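Mannan endo-1,4-beta-mannosidase (Cryptopygus antarcticus, PDB 4OOU) hydrolyses internal beta-1,4 linkages of mannan backbones, as an endo-acting, monomeric, secreted enzyme of glycoside hydrolase family 5. Local coordinates at residues F30-Q35 and N124-L129; I69-A74 and N355-M360; A166-P171 and N231-A236; D250-R255 and N289-F294. All coordinates share one frame; numbering follows the deposited sequence.

How the contacts relate
Contact 1 is the buried one. It sets an aromatic pair between hairpin 29-32/35-43 and strand 126-133 of the barrel. Contacts 2 and 3 are partly buried and lie further out. Contact 2 packs helix 58-74 on helix 353-361 through sulfur and hydrocarbon. Contact 3 joins the turns that follow helices 149-167 and 215-232 through lysine bonds. Both adjoin contact 1: Val125 CG2 packs on Ile69 CD1 (3.3 Å), and Phe126 CE1 lies 3.4 Å from Pro171 O. Contact 4 is a surface contact of two loops, with a stacked ring and amide and a bridging water. Its centre is about 33 Å from that of contact 3, on the opposite side of the chain's centre.

Contact 1 (F30-Q35 and N124-L129); sequences FYYGGQ and NVFLIL
Tyr32 is the residue of 30-35 that reaches Phe126, and the two rings make up the contact. Before it, Phe30 turns its ring to Phe276 in an edge-to-face pair. At Tyr32, CG is anti to the backbone N (chi1 -172°), which sends the ring across to Phe126. The pair is an offset edge-to-face stack. The edge of Phe126 is turned toward the face of Tyr32, with planes at 68° and centroids 5.7 Å apart. The closest atoms are Phe126 CZ and Tyr32 CD1, at 3.7 Å. Tyr32 OH is held by Glu21 O and Asn382 N, which fix the far end of the ring. This is the hairpin of strands 29-32 and 35-43, near the N-terminus of a TIM barrel. Its second strand runs on as a barrel strand. Phe126 stands at the start of barrel strand 126-133, away from the substrate site, and also touches Thr79 of strand 79-86 and Ala174 of strand 173-177. Gly33 and Gly34 form the corner of the hairpin, a type I' turn from Tyr32 to Gln35. Tyr32 N bonds to Gln35 O at 3.0 Å, while the return bond from Gln35 N to Tyr32 O is weak.

Contact 2 (I69-A74 and N355-M360); sequences INKVKA and NQMYGM
Lys71 and Val72 of helix 58-74 pack against Met357 and Met360 of helix 353-361. The backbones come closest at Val72 and Met357, whose CA atoms are 7.0 Å apart. These are the first and last of the main barrel helices. They are neighbours around the outside of the TIM barrel, where strand 35-43 pairs with strand 337-340 and closes the ring.

The contacts of Lys71 are with its hydrocarbon part. The side chains of Lys71 and Met357 run obliquely over one another. Met357 SD sits 3.9 Å from Lys71 CB, and its methyl CE lies 4.0 Å from Lys71 CD. The Met357 chain is bent at chi3 (-94°), which lays CE alongside the lysine methylenes.

Val72 and Met360 form the buried half of the contact, with no charged residue in it. Met360 crosses Val72 at about a right angle. Its SD touches both branches of the valine, at 4.0 Å from Val72 CG1 and 4.1 Å from Val72 CG2. Val72 and Met360 both also reach Val42 of strand 35-43, and Tyr327 of helix 323-332 touches Met360. This inner pair therefore belongs to the packing between helices and barrel wall.

The charge is handled within one helix. The Lys71 chain is straight until chi4 (72°), and its NZ makes a salt bridge with Asp67 one turn earlier.

Dispersion forces thus carry the contact, and the lysine serves it as hydrocarbon while its ammonium is paired elsewhere.

Contact 3 (A166-P171 and N231-A236); sequences ALKSKP and NADSKA
Lys168 and Lys235 reach in opposite senses, each bonding to a backbone carbonyl of the other segment. Lys235 NZ donates to Lys168 O at 2.6 Å. Lys168 NZ donates to Ala232 O at 3.2 Å, nearly in line with the C=O bond (161°). Ala232 O is at the last turn of helix 215-232, and Asp233 is the first residue to leave the helix.

Lys235 NZ has a second acceptor. It forms a salt bridge with Asp233 OD2 at 2.8 Å, meeting it on the syn side but out of the carboxylate plane. The chain curls back to do this: CG lies between the backbone N and the carbonyl carbon (chi1 56°), and there is a further bend at chi2 (61°). Phe22 adds a cation-pi contact. The other oxygen, Asp233 OD1, takes a weak bond from Lys235 N. Lys168 NZ also bonds to Asn165 OD1.

Nearer the backbone, the side chains of Lys168 and Asp233 run antiparallel, flank to flank. Lys168 CB lies 3.8 Å from Asp233 CB. The two turns, Leu167 to Lys170 and Asp233 to Ala236, are both type I. They lead from barrel helices into the neighbouring parallel strands 173-177 and 238-241 of the TIM barrel.

A methionine in place of Lys235 would probably leave Asp233 without its countercharge and Lys168 O without its donor.

The chemistry is that of helix-to-strand connections tied by ammonium groups. Both lysines bridge acceptors, and the charge of the buried Asp233 is probably offset by Lys235 of its own turn.

Contact 4 (D250-R255 and N289-F294); sequences DSFGYR and NQNAPF
The CA atoms of Phe252 and Asn291 come within 7.6 Å where two irregular loops meet, one of them making a type I turn from Asn289 to Ala292. The loops follow strands 238-241 and 277-281 of the TIM barrel. They lie on its catalytic side: the side chain of Tyr254 is about 6 Å from that of Gln204 and about 9 Å from that of Trp243, both substrate-binding residues.

Asn291 carries the contact. Its CB sits over the centre of the Phe252 ring in a CH-pi contact, 3.5 Å from the centroid and 5° off the ring normal. The amide continues over the CD1–CE1 side of the ring, its plane 13° from the ring's. Asn291 CG is 3.2 Å from Phe252 CD1. With CG anti to the carbonyl carbon (chi1 -50°), the asparagine end is laid across the ring. Were a glycine here, the Phe252 ring would probably lose the cover of that face and be freer to turn.

Phe252 also packs within its own loop, its CB over one face of the Tyr254 ring, toward the rim. The loop is tied by Tyr254 N to Ser251 O at 2.7 Å and by the salt bridge from Arg255 NH1 to Asp250 OD1. Asn291 O is bonded by Tyr301 OH. A water bridges the loops, 2.7 Å from Tyr254 OH and accepting from Asn291 N at 2.8 Å.

Contact 1 (F30-Q35 and N124-L129)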
loop_
_atom_site.group_PDB
_atom_site.type_symbol
_atom_site.label_atom_id
_atom_site.label_comp_id
_atom_site.label_asym_id
_atom_site.label_seq_id
_atom_site.Cartn_x
_atom_site.Cartn_y
_atom_site.Cartn_z
ATOM N N PHE A 30 11.155 -8.859 -4.124
ATOM C CA PHE A 30 10.981 -7.978 -5.239
ATOM C C PHE A 30 12.185 -8.129 -6.145
ATOM O O PHE A 30 13.289 -8.330 -5.657
ATOM C CB PHE A 30 10.886 -6.546 -4.772
ATOM C CG PHE A 30 9.678 -6.269 -3.958
ATOM C CD1 PHE A 30 8.431 -6.430 -4.506
ATOM C CD2 PHE A 30 9.787 -5.832 -2.642
ATOM C CE1 PHE A 30 7.313 -6.134 -3.771
ATOM C CE2 PHE A 30 8.665 -5.566 -1.895
ATOM C CZ PHE A 30 7.430 -5.701 -2.460
ATOM N N TYR A 31 11.972 -8.059 -7.461
ATOM C CA TYR A 31 13.089 -7.993 -8.404
ATOM C C TYR A 31 12.901 -6.835 -9.354
ATOM O O TYR A 31 11.798 -6.542 -9.771
ATOM C CB TYR A 31 13.209 -9.294 -9.190
ATOM C CG TYR A 31 13.580 -10.471 -8.353
ATOM C CD1 TYR A 31 14.899 -10.805 -8.144
ATOM C CD2 TYR A 31 12.605 -11.246 -7.747
ATOM C CE1 TYR A 31 15.245 -11.887 -7.336
ATOM C CE2 TYR A 31 12.935 -12.342 -6.957
ATOM C CZ TYR A 31 14.258 -12.656 -6.752
ATOM O OH TYR A 31 14.582 -13.747 -5.980
ATOM N N TYR A 32 13.976 -6.147 -9.667
ATOM C CA TYR A 32 13.980 -5.228 -10.786
ATOM C C TYR A 32 15.210 -5.465 -11.650
ATOM O O TYR A 32 16.346 -5.299 -11.214
ATOM C CB TYR A 32 13.945 -3.767 -10.342
ATOM C CG TYR A 32 13.763 -2.853 -11.537
ATOM C CD1 TYR A 32 12.504 -2.586 -12.015
ATOM C CD2 TYR A 32 14.854 -2.316 -12.226
ATOM C CE1 TYR A 32 12.310 -1.789 -13.126
ATOM C CE2 TYR A 32 14.672 -1.511 -13.352
ATOM C CZ TYR A 32 13.386 -1.248 -13.802
ATOM O OH TYR A 32 13.125 -0.454 -14.928
ATOM N N GLY A 33 14.981 -5.817 -12.898
ATOM C CA GLY A 33 16.087 -5.913 -13.860
ATOM C C GLY A 33 17.001 -7.074 -13.548
ATOM O O GLY A 33 18.204 -7.015 -13.802
ATOM N N GLY A 34 16.413 -8.118 -12.977
ATOM C CA GLY A 34 17.117 -9.353 -12.662
ATOM C C GLY A 34 17.541 -9.521 -11.207
ATOM O O GLY A 34 17.926 -10.636 -10.834
ATOM N N GLN A 35 17.484 -8.444 -10.396
ATOM C CA GLN A 35 18.089 -8.412 -9.023
ATOM C C GLN A 35 17.112 -8.123 -7.876
ATOM O O GLN A 35 16.237 -7.279 -7.978
ATOM C CB GLN A 35 19.180 -7.334 -8.955
ATOM C CG GLN A 35 20.370 -7.489 -9.907
ATOM C CD GLN A 35 21.651 -6.781 -9.393
ATOM O OE1 GLN A 35 22.148 -7.054 -8.272
ATOM N NE2 GLN A 35 22.185 -5.862 -10.204
ATOM N N ASN A 124 14.238 8.182 -10.434
ATOM C CA ASN A 124 14.404 6.809 -10.029
ATOM C C ASN A 124 13.704 6.503 -8.702
ATOM O O ASN A 124 14.308 6.000 -7.735
ATOM C CB ASN A 124 15.877 6.437 -10.011
ATOM C CG ASN A 124 16.475 6.357 -11.425
ATOM O OD1 ASN A 124 15.860 5.837 -12.381
ATOM N ND2 ASN A 124 17.675 6.887 -11.561
ATOM N N VAL A 125 12.412 6.820 -8.692
ATOM C CA VAL A 125 11.522 6.454 -7.597
ATOM C C VAL A 125 10.241 5.738 -8.039
ATOM O O VAL A 125 9.535 6.143 -8.930
ATOM C CB VAL A 125 11.105 7.678 -6.779
ATOM C CG1 VAL A 125 10.024 7.313 -5.786
ATOM C CG2 VAL A 125 12.310 8.251 -6.079
ATOM N N PHE A 126 9.948 4.696 -7.307
ATOM C CA PHE A 126 8.800 3.909 -7.466
ATOM C C PHE A 126 7.641 4.468 -6.669
ATOM O O PHE A 126 7.792 4.944 -5.510
ATOM C CB PHE A 126 9.121 2.518 -6.914
ATOM C CG PHE A 126 9.912 1.646 -7.851
ATOM C CD1 PHE A 126 9.355 1.235 -9.086
ATOM C CD2 PHE A 126 11.166 1.185 -7.482
ATOM C CE1 PHE A 126 10.074 0.396 -9.933
ATOM C CE2 PHE A 126 11.895 0.370 -8.323
ATOM C CZ PHE A 126 11.352 -0.036 -9.560
ATOM N N LEU A 127 6.456 4.342 -7.256
ATOM C CA LEU A 127 5.253 4.732 -6.566
ATOM C C LEU A 127 4.412 3.533 -6.190
ATOM O O LEU A 127 4.316 2.570 -6.931
ATOM C CB LEU A 127 4.449 5.681 -7.442
ATOM C CG LEU A 127 5.006 7.088 -7.583
ATOM C CD1 LEU A 127 3.904 8.043 -8.036
ATOM C CD2 LEU A 127 5.614 7.584 -6.274
ATOM N N ILE A 128 3.818 3.586 -5.018
ATOM C CA ILE A 128 2.742 2.680 -4.694
ATOM C C ILE A 128 1.518 3.563 -4.595
ATOM O O ILE A 128 1.493 4.549 -3.853
ATOM C CB ILE A 128 2.977 1.912 -3.395
ATOM C CG1 ILE A 128 4.143 0.933 -3.553
ATOM C CG2 ILE A 128 1.699 1.161 -2.985
ATOM C CD1 ILE A 128 4.684 0.413 -2.229
ATOM N N LEU A 129 0.516 3.242 -5.399
ATOM C CA LEU A 129 -0.690 4.031 -5.420
ATOM C C LEU A 129 -1.686 3.317 -4.545
ATOM O O LEU A 129 -1.989 2.169 -4.813
ATOM C CB LEU A 129 -1.197 4.104 -6.848
ATOM C CG LEU A 129 -0.218 4.849 -7.741
ATOM C CD1 LEU A 129 -0.848 5.216 -9.077
ATOM C CD2 LEU A 129 0.332 6.096 -7.044
#

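Contact 2 (I69-A74 and N355-M360)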
loop_
_atom_site.group_PDB
_atom_site.type_symbol
_atom_site.label_atom_id
_atom_site.label_comp_id
_atom_site.label_asym_id
_atom_site.label_seq_id
_atom_site.Cartn_x
_atom_site.Cartn_y
_atom_site.Cartn_z
ATOM N N ILE A 69 9.296 13.919 -3.948
ATOM C CA ILE A 69 9.963 12.801 -4.621
ATOM C C ILE A 69 11.492 13.173 -4.802
ATOM O O ILE A 69 12.366 12.348 -4.524
ATOM C CB ILE A 69 9.243 12.125 -5.874
ATOM C CG1 ILE A 69 10.089 12.286 -7.088
ATOM C CG2 ILE A 69 7.790 12.453 -6.191
ATOM C CD1 ILE A 69 11.159 11.233 -7.033
ATOM N N ASN A 70 11.826 14.419 -5.146
ATOM C CA ASN A 70 13.257 14.842 -5.177
ATOM C C ASN A 70 13.993 14.581 -3.889
ATOM O O ASN A 70 15.148 14.132 -3.872
ATOM C CB ASN A 70 13.434 16.336 -5.502
ATOM C CG ASN A 70 12.833 16.742 -6.845
ATOM O OD1 ASN A 70 12.591 17.936 -7.085
ATOM N ND2 ASN A 70 12.585 15.761 -7.736
ATOM N N LYS A 71 13.311 14.863 -2.786
ATOM C CA LYS A 71 13.894 14.649 -1.445
ATOM C C LYS A 71 14.192 13.166 -1.196
ATOM O O LYS A 71 15.156 12.804 -0.527
ATOM C CB LYS A 71 12.993 15.283 -0.360
ATOM C CG LYS A 71 13.174 16.790 -0.312
ATOM C CD LYS A 71 12.324 17.488 0.751
ATOM C CE LYS A 71 12.778 18.933 0.988
ATOM N NZ LYS A 71 12.431 19.821 -0.149
ATOM N N VAL A 72 13.395 12.298 -1.795
ATOM C CA VAL A 72 13.646 10.864 -1.688
ATOM C C VAL A 72 14.897 10.465 -2.494
ATOM O O VAL A 72 15.810 9.933 -1.888
ATOM C CB VAL A 72 12.360 10.041 -2.009
ATOM C CG1 VAL A 72 12.643 8.561 -2.210
ATOM C CG2 VAL A 72 11.328 10.252 -0.909
ATOM N N LYS A 73 14.977 10.713 -3.816
ATOM C CA LYS A 73 16.215 10.333 -4.579
ATOM C C LYS A 73 17.407 10.909 -3.812
ATOM O O LYS A 73 18.327 10.180 -3.475
ATOM C CB LYS A 73 16.222 10.789 -6.045
ATOM N N ALA A 74 17.342 12.188 -3.447
ATOM C CA ALA A 74 18.453 12.816 -2.701
ATOM C C ALA A 74 18.916 11.951 -1.507
ATOM O O ALA A 74 20.125 11.826 -1.223
ATOM C CB ALA A 74 18.047 14.212 -2.215
ATOM N N ASN A 355 14.159 13.722 9.383
ATOM C CA ASN A 355 14.883 12.583 9.801
ATOM C C ASN A 355 14.297 11.350 9.098
ATOM O O ASN A 355 14.975 10.353 8.936
ATOM C CB ASN A 355 15.100 12.561 11.345
ATOM C CG ASN A 355 14.111 11.709 12.096
ATOM O OD1 ASN A 355 14.506 10.844 12.827
ATOM N ND2 ASN A 355 12.852 11.996 11.973
ATOM N N GLN A 356 13.093 11.438 8.565
ATOM C CA GLN A 356 12.777 10.510 7.474
ATOM C C GLN A 356 13.846 10.506 6.370
ATOM O O GLN A 356 14.166 9.422 5.863
ATOM C CB GLN A 356 11.422 10.778 6.872
ATOM C CG GLN A 356 10.328 10.301 7.786
ATOM C CD GLN A 356 8.977 10.553 7.214
ATOM O OE1 GLN A 356 8.478 9.768 6.395
ATOM N NE2 GLN A 356 8.368 11.657 7.632
ATOM N N MET A 357 14.423 11.668 6.028
ATOM C CA MET A 357 15.536 11.691 5.050
ATOM C C MET A 357 16.806 11.075 5.638
ATOM O O MET A 357 17.522 10.329 4.960
ATOM C CB MET A 357 15.818 13.099 4.529
ATOM C CG MET A 357 14.762 13.660 3.594
ATOM S SD MET A 357 15.288 15.190 2.788
ATOM C CE MET A 357 14.614 16.431 3.868
ATOM N N TYR A 358 17.067 11.371 6.910
ATOM C CA TYR A 358 18.200 10.798 7.618
ATOM C C TYR A 358 18.082 9.291 7.502
ATOM O O TYR A 358 19.003 8.631 7.040
ATOM C CB TYR A 358 18.235 11.260 9.092
ATOM C CG TYR A 358 19.482 10.864 9.898
ATOM C CD1 TYR A 358 20.754 10.909 9.340
ATOM C CD2 TYR A 358 19.379 10.488 11.240
ATOM C CE1 TYR A 358 21.873 10.546 10.080
ATOM C CE2 TYR A 358 20.487 10.132 11.992
ATOM C CZ TYR A 358 21.739 10.157 11.411
ATOM O OH TYR A 358 22.859 9.815 12.160
ATOM N N GLY A 359 16.931 8.765 7.900
ATOM C CA GLY A 359 16.655 7.349 7.818
ATOM C C GLY A 359 17.011 6.729 6.479
ATOM O O GLY A 359 17.760 5.747 6.438
ATOM N N MET A 360 16.514 7.285 5.377
ATOM C CA MET A 360 16.798 6.658 4.072
ATOM C C MET A 360 18.306 6.603 3.777
ATOM O O MET A 360 18.778 5.649 3.135
ATOM C CB MET A 360 16.053 7.369 2.932
ATOM C CG MET A 360 14.590 6.961 2.801
ATOM S SD MET A 360 13.626 7.955 1.669
ATOM C CE MET A 360 13.543 9.473 2.605
#

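Contact 3 (A166-P171 and N231-A236)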
loop_
_atom_site.group_PDB
_atom_site.type_symbol
_atom_site.label_atom_id
_atom_site.label_comp_id
_atom_site.label_asym_id
_atom_site.label_seq_id
_atom_site.Cartn_x
_atom_site.Cartn_y
_atom_site.Cartn_z
ATOM N N ALA A 166 -4.188 2.997 -18.749
ATOM C CA ALA A 166 -3.365 4.162 -19.071
ATOM C C ALA A 166 -2.044 4.164 -18.325
ATOM O O ALA A 166 -1.085 4.688 -18.811
ATOM C CB ALA A 166 -4.141 5.435 -18.797
ATOM N N LEU A 167 -1.977 3.566 -17.142
ATOM C CA LEU A 167 -0.780 3.712 -16.319
ATOM C C LEU A 167 0.164 2.490 -16.290
ATOM O O LEU A 167 1.254 2.542 -15.675
ATOM C CB LEU A 167 -1.197 4.071 -14.895
ATOM C CG LEU A 167 -2.053 5.319 -14.664
ATOM C CD1 LEU A 167 -2.333 5.380 -13.163
ATOM C CD2 LEU A 167 -1.428 6.613 -15.161
ATOM N N LYS A 168 -0.244 1.412 -16.958
ATOM C CA LYS A 168 0.455 0.137 -16.883
ATOM C C LYS A 168 1.731 0.056 -17.721
ATOM O O LYS A 168 2.425 -0.933 -17.698
ATOM C CB LYS A 168 -0.478 -0.971 -17.337
ATOM C CG LYS A 168 -0.876 -0.852 -18.788
ATOM C CD LYS A 168 -1.540 -2.131 -19.250
ATOM C CE LYS A 168 -1.828 -2.091 -20.745
ATOM N NZ LYS A 168 -2.924 -3.043 -21.050
ATOM N N SER A 169 2.028 1.068 -18.503
ATOM C CA SER A 169 3.254 1.060 -19.274
ATOM C C SER A 169 4.288 1.908 -18.546
ATOM O O SER A 169 5.339 2.221 -19.094
ATOM C CB SER A 169 2.993 1.625 -20.667
ATOM O OG SER A 169 2.336 2.881 -20.565
ATOM N N LYS A 170 3.984 2.262 -17.302
ATOM C CA LYS A 170 4.784 3.221 -16.548
ATOM C C LYS A 170 5.636 2.510 -15.488
ATOM O O LYS A 170 5.141 2.065 -14.442
ATOM C CB LYS A 170 3.868 4.319 -15.973
ATOM C CG LYS A 170 4.042 5.648 -16.683
ATOM C CD LYS A 170 2.753 6.235 -17.195
ATOM C CE LYS A 170 3.056 7.522 -17.950
ATOM N NZ LYS A 170 2.156 7.790 -19.099
ATOM N N PRO A 171 6.932 2.353 -15.781
ATOM C CA PRO A 171 7.747 1.476 -14.931
ATOM C C PRO A 171 7.876 1.983 -13.501
ATOM O O PRO A 171 8.096 1.197 -12.576
ATOM C CB PRO A 171 9.110 1.490 -15.635
ATOM C CG PRO A 171 8.796 1.833 -17.052
ATOM C CD PRO A 171 7.708 2.854 -16.934
ATOM N N ASN A 231 -6.611 -8.336 -14.654
ATOM C CA ASN A 231 -7.239 -8.482 -15.991
ATOM C C ASN A 231 -6.655 -7.473 -16.997
ATOM O O ASN A 231 -6.361 -7.802 -18.136
ATOM C CB ASN A 231 -8.783 -8.316 -15.956
ATOM C CG ASN A 231 -9.517 -9.507 -15.321
ATOM O OD1 ASN A 231 -10.575 -9.337 -14.721
ATOM N ND2 ASN A 231 -8.949 -10.692 -15.418
ATOM N N ALA A 232 -6.482 -6.247 -16.542
ATOM C CA ALA A 232 -6.069 -5.158 -17.402
ATOM C C ALA A 232 -4.554 -5.120 -17.601
ATOM O O ALA A 232 -4.082 -4.795 -18.694
ATOM C CB ALA A 232 -6.574 -3.829 -16.820
ATOM N N ASP A 233 -3.816 -5.392 -16.519
ATOM C CA ASP A 233 -2.331 -5.425 -16.501
ATOM C C ASP A 233 -1.832 -6.681 -15.806
ATOM O O ASP A 233 -1.854 -6.774 -14.581
ATOM C CB ASP A 233 -1.731 -4.180 -15.829
ATOM C CG ASP A 233 -0.213 -4.255 -15.711
ATOM O OD1 ASP A 233 0.412 -5.041 -16.465
ATOM O OD2 ASP A 233 0.361 -3.524 -14.867
ATOM N N SER A 234 -1.396 -7.646 -16.609
ATOM C CA SER A 234 -1.152 -8.996 -16.114
ATOM C C SER A 234 -0.024 -8.963 -15.103
ATOM O O SER A 234 -0.124 -9.638 -14.089
ATOM C CB SER A 234 -0.826 -9.991 -17.257
ATOM O OG SER A 234 0.285 -9.551 -18.022
ATOM N N LYS A 235 1.030 -8.182 -15.378
ATOM C CA LYS A 235 2.198 -8.093 -14.464
ATOM C C LYS A 235 2.082 -7.106 -13.284
ATOM O O LYS A 235 3.021 -6.990 -12.486
ATOM C CB LYS A 235 3.503 -7.781 -15.225
ATOM C CG LYS A 235 3.505 -6.534 -16.089
ATOM C CD LYS A 235 3.269 -5.222 -15.382
ATOM C CE LYS A 235 3.496 -4.070 -16.358
ATOM N NZ LYS A 235 2.879 -2.796 -15.949
ATOM N N ALA A 236 0.958 -6.400 -13.177
ATOM C CA ALA A 236 0.745 -5.465 -12.072
ATOM C C ALA A 236 0.783 -6.139 -10.670
ATOM O O ALA A 236 0.357 -7.298 -10.455
ATOM C CB ALA A 236 -0.556 -4.684 -12.261
#

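Contact 4 (D250-R255 and N289-F294)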
loop_
_atom_site.group_PDB
_atom_site.type_symbol
_atom_site.label_atom_id
_atom_site.label_comp_id
_atom_site.label_asym_id
_atom_site.label_seq_id
_atom_site.Cartn_x
_atom_site.Cartn_y
_atom_site.Cartn_z
ATOM N N ASP A 250 -0.026 -16.421 9.673
ATOM C CA ASP A 250 -0.659 -17.537 10.397
ATOM C C ASP A 250 0.136 -17.934 11.639
ATOM O O ASP A 250 -0.338 -18.715 12.479
ATOM C CB ASP A 250 -0.911 -18.713 9.465
ATOM C CG ASP A 250 -2.032 -18.429 8.538
ATOM O OD1 ASP A 250 -3.112 -18.076 9.039
ATOM O OD2 ASP A 250 -1.836 -18.493 7.315
ATOM N N SER A 251 1.315 -17.350 11.792
ATOM C CA SER A 251 2.129 -17.598 12.983
ATOM C C SER A 251 1.453 -17.102 14.292
ATOM O O SER A 251 0.384 -16.473 14.267
ATOM C CB SER A 251 3.515 -16.984 12.788
ATOM O OG SER A 251 4.179 -17.629 11.713
ATOM N N PHE A 252 2.052 -17.446 15.427
ATOM C CA PHE A 252 1.728 -16.813 16.734
ATOM C C PHE A 252 0.274 -16.899 17.194
ATOM O O PHE A 252 -0.122 -16.153 18.113
ATOM C CB PHE A 252 2.123 -15.337 16.719
ATOM C CG PHE A 252 3.550 -15.090 16.286
ATOM C CD1 PHE A 252 4.611 -15.396 17.139
ATOM C CD2 PHE A 252 3.833 -14.536 15.051
ATOM C CE1 PHE A 252 5.927 -15.154 16.777
ATOM C CE2 PHE A 252 5.144 -14.287 14.682
ATOM C CZ PHE A 252 6.194 -14.594 15.547
ATOM N N GLY A 253 -0.496 -17.805 16.572
ATOM C CA GLY A 253 -1.947 -17.892 16.778
ATOM C C GLY A 253 -2.773 -16.840 16.055
ATOM O O GLY A 253 -3.991 -16.791 16.181
ATOM N N TYR A 254 -2.109 -15.989 15.281
ATOM C CA TYR A 254 -2.797 -14.986 14.495
ATOM C C TYR A 254 -3.302 -15.626 13.210
ATOM O O TYR A 254 -3.052 -16.807 12.951
ATOM C CB TYR A 254 -1.829 -13.887 14.119
ATOM C CG TYR A 254 -1.048 -13.291 15.246
ATOM C CD1 TYR A 254 -1.574 -13.219 16.558
ATOM C CD2 TYR A 254 0.199 -12.722 15.003
ATOM C CE1 TYR A 254 -0.857 -12.633 17.577
ATOM C CE2 TYR A 254 0.910 -12.122 16.015
ATOM C CZ TYR A 254 0.382 -12.084 17.303
ATOM O OH TYR A 254 1.129 -11.501 18.307
ATOM N N ARG A 255 -3.966 -14.825 12.388
ATOM C CA ARG A 255 -4.519 -15.300 11.133
ATOM C C ARG A 255 -4.078 -14.422 9.976
ATOM O O ARG A 255 -4.127 -13.209 10.073
ATOM C CB ARG A 255 -6.040 -15.288 11.241
ATOM C CG ARG A 255 -6.790 -15.761 10.002
ATOM C CD ARG A 255 -6.724 -17.267 9.804
ATOM N NE ARG A 255 -6.989 -18.010 11.041
ATOM C CZ ARG A 255 -6.172 -18.918 11.582
ATOM N NH1 ARG A 255 -5.010 -19.237 11.007
ATOM N NH2 ARG A 255 -6.530 -19.517 12.717
ATOM N N ASN A 289 4.090 -4.273 19.924
ATOM C CA ASN A 289 3.429 -5.578 20.087
ATOM C C ASN A 289 4.452 -6.741 20.229
ATOM O O ASN A 289 5.579 -6.637 19.790
ATOM C CB ASN A 289 2.494 -5.858 18.903
ATOM C CG ASN A 289 1.309 -4.908 18.827
ATOM O OD1 ASN A 289 1.044 -4.087 19.724
ATOM N ND2 ASN A 289 0.579 -5.025 17.741
ATOM N N GLN A 290 4.042 -7.836 20.865
ATOM C CA GLN A 290 4.917 -8.988 21.122
ATOM C C GLN A 290 5.728 -9.452 19.905
ATOM O O GLN A 290 6.959 -9.600 19.958
ATOM C CB GLN A 290 4.074 -10.185 21.604
ATOM C CG GLN A 290 4.354 -10.600 23.024
ATOM C CD GLN A 290 5.829 -10.864 23.213
ATOM O OE1 GLN A 290 6.353 -11.845 22.681
ATOM N NE2 GLN A 290 6.526 -9.961 23.923
ATOM N N ASN A 291 5.013 -9.703 18.817
ATOM C CA ASN A 291 5.614 -10.292 17.638
ATOM C C ASN A 291 5.449 -9.346 16.461
ATOM O O ASN A 291 5.177 -9.765 15.340
ATOM C CB ASN A 291 4.984 -11.652 17.375
ATOM C CG ASN A 291 4.972 -12.528 18.622
ATOM O OD1 ASN A 291 6.018 -12.744 19.253
ATOM N ND2 ASN A 291 3.781 -13.029 18.992
ATOM N N ALA A 292 5.627 -8.060 16.751
ATOM C CA ALA A 292 5.590 -7.022 15.750
ATOM C C ALA A 292 6.885 -7.065 14.955
ATOM O O ALA A 292 7.855 -7.703 15.358
ATOM C CB ALA A 292 5.363 -5.658 16.391
ATOM N N PRO A 293 6.895 -6.444 13.794
ATOM C CA PRO A 293 7.991 -6.669 12.850
ATOM C C PRO A 293 9.417 -6.354 13.322
ATOM O O PRO A 293 10.341 -7.102 12.966
ATOM C CB PRO A 293 7.620 -5.756 11.681
ATOM C CG PRO A 293 6.159 -5.830 11.673
ATOM C CD PRO A 293 5.740 -5.846 13.129
ATOM N N PHE A 294 9.591 -5.255 14.078
ATOM C CA PHE A 294 10.906 -4.862 14.584
ATOM C C PHE A 294 11.222 -5.622 15.862
ATOM O O PHE A 294 12.323 -5.495 16.386
ATOM C CB PHE A 294 11.032 -3.343 14.801
ATOM C CG PHE A 294 11.036 -2.552 13.523
ATOM C CD1 PHE A 294 12.124 -2.593 12.676
ATOM C CD2 PHE A 294 9.927 -1.782 13.144
ATOM C CE1 PHE A 294 12.114 -1.880 11.464
ATOM C CE2 PHE A 294 9.908 -1.075 11.940
ATOM C CZ PHE A 294 11.006 -1.121 11.095
HETATM O O HOH W 1 2.411 -9.174 18.042
#